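ABM domain-containing protein (Deinococcus radiodurans, PDB 3E8O) is of unknown function but, as a dimeric member of the antibiotic biosynthesis monooxygenase family with a ferredoxin-like fold, may act as an oxidoreductase. Local coordinates at residues G78-H81 against T82-L86. Numbering follows the deposited sequence.
Sequences GAMH and THLAL
Gly78 O accepts the backbone N-H of Thr82, N to O 3.0 Å, an i to i+4 bond of the short helix 77-84. Thr82 also brings its hydroxyl back along the helix: OG1 stands beside its own backbone N and anti to the carbonyl carbon (chi1 -68°), 3.1 Å from Gly78 O, although the direction of its proton is not settled. One residue on, Ala79 O takes the N-H of His83, N to O 3.1 Å, the donor tilted 27° out of the carbonyl plane. The buried His83 ring has ND1 hydrogen-bonded to Glu50 and NE2 to an unidentified molecule, probably from the crystallisation liquor, which may mark a pocket. Met80 O is met in its carbonyl plane by Leu84 N at 2.9 Å. The side chains of this pair run alongside each other, and CG of the selenomethionine Met80 touches Leu84 CD1 at 4.0 Å. Both residues pack on Ile117 of the second subunit, so this ridge of the helix belongs to the dimer interface. The helix follows strand 67-74 of the four-stranded antiparallel sheet in the ferredoxin-like, dimeric alpha-beta-barrel fold, and Ala79 and Met80 rest on Trp74. His81 sends its ring obliquely past Leu84, CD2 lying 4.1 Å from Leu84 CD1. Its carbonyl O receives Ala85 N in a weak bond of 3.2 Å, bent to 130°; Leu86 then N-caps helix 87-98.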
loop_
_atom_site.group_PDB
_atom_site.type_symbol
_atom_site.label_atom_id
_atom_site.label_comp_id
_atom_site.label_asym_id
_atom_site.label_seq_id
_atom_site.Cartn_x
_atom_site.Cartn_y
_atom_site.Cartn_z
ATOM N N GLY A 78 -19.465 -4.799 -5.595
ATOM C CA GLY A 78 -20.226 -5.965 -5.175
ATOM C C GLY A 78 -19.313 -7.090 -4.678
ATOM O O GLY A 78 -19.583 -7.732 -3.648
ATOM N N ALA A 79 -18.200 -7.306 -5.381
ATOM C CA ALA A 79 -17.238 -8.335 -4.988
ATOM C C ALA A 79 -16.615 -7.989 -3.649
ATOM O O ALA A 79 -16.350 -8.872 -2.813
ATOM C CB ALA A 79 -16.182 -8.567 -6.050
HETATM N N MSE A 80 -16.315 -6.717 -3.454
HETATM C CA MSE A 80 -15.738 -6.294 -2.182
HETATM C C MSE A 80 -16.706 -6.524 -1.041
HETATM O O MSE A 80 -16.320 -7.024 -0.013
HETATM C CB MSE A 80 -15.313 -4.845 -2.261
HETATM C CG MSE A 80 -14.589 -4.406 -1.025
HETATM SE SE MSE A 80 -14.112 -2.546 -1.064
HETATM C CE MSE A 80 -15.801 -1.981 -0.928
ATOM N N HIS A 81 -17.965 -6.191 -1.257
ATOM C CA HIS A 81 -19.003 -6.368 -0.249
ATOM C C HIS A 81 -19.175 -7.833 0.126
ATOM O O HIS A 81 -19.313 -8.196 1.303
ATOM C CB HIS A 81 -20.311 -5.711 -0.665
ATOM C CG HIS A 81 -20.286 -4.242 -0.415
ATOM N ND1 HIS A 81 -20.659 -3.302 -1.348
ATOM C CD2 HIS A 81 -19.817 -3.549 0.656
ATOM C CE1 HIS A 81 -20.511 -2.091 -0.828
ATOM N NE2 HIS A 81 -19.978 -2.211 0.376
ATOM N N THR A 82 -19.054 -8.681 -0.878
ATOM C CA THR A 82 -19.137 -10.124 -0.648
ATOM C C THR A 82 -17.992 -10.596 0.260
ATOM O O THR A 82 -18.170 -11.342 1.244
ATOM C CB THR A 82 -19.165 -10.889 -1.995
ATOM O OG1 THR A 82 -20.407 -10.584 -2.628
ATOM C CG2 THR A 82 -19.071 -12.424 -1.802
ATOM N N HIS A 83 -16.812 -10.092 -0.028
ATOM C CA HIS A 83 -15.647 -10.363 0.780
ATOM C C HIS A 83 -15.855 -9.928 2.243
ATOM O O HIS A 83 -15.539 -10.640 3.171
ATOM C CB HIS A 83 -14.405 -9.636 0.213
ATOM C CG HIS A 83 -13.242 -9.621 1.140
ATOM N ND1 HIS A 83 -12.470 -10.726 1.414
ATOM C CD2 HIS A 83 -12.704 -8.598 1.848
ATOM C CE1 HIS A 83 -11.504 -10.374 2.255
ATOM N NE2 HIS A 83 -11.633 -9.089 2.536
ATOM N N LEU A 84 -16.359 -8.712 2.397
ATOM C CA LEU A 84 -16.530 -8.106 3.712
ATOM C C LEU A 84 -17.503 -8.874 4.611
ATOM O O LEU A 84 -17.407 -8.838 5.825
ATOM C CB LEU A 84 -16.956 -6.659 3.565
ATOM C CG LEU A 84 -15.772 -5.785 3.093
ATOM C CD1 LEU A 84 -16.294 -4.468 2.564
ATOM C CD2 LEU A 84 -14.748 -5.576 4.244
ATOM N N ALA A 85 -18.394 -9.595 3.976
ATOM C CA ALA A 85 -19.459 -10.335 4.685
ATOM C C ALA A 85 -19.048 -11.758 5.027
ATOM O O ALA A 85 -19.795 -12.481 5.689
ATOM C CB ALA A 85 -20.707 -10.384 3.844
ATOM N N LEU A 86 -17.864 -12.155 4.591
ATOM C CA LEU A 86 -17.406 -13.542 4.829
ATOM C C LEU A 86 -17.150 -13.868 6.299
ATOM O O LEU A 86 -16.664 -13.025 7.048
ATOM C CB LEU A 86 -16.136 -13.881 4.078
ATOM C CG LEU A 86 -16.160 -13.915 2.562
ATOM C CD1 LEU A 86 -14.723 -14.085 2.048
ATOM C CD2 LEU A 86 -17.072 -15.050 2.030
#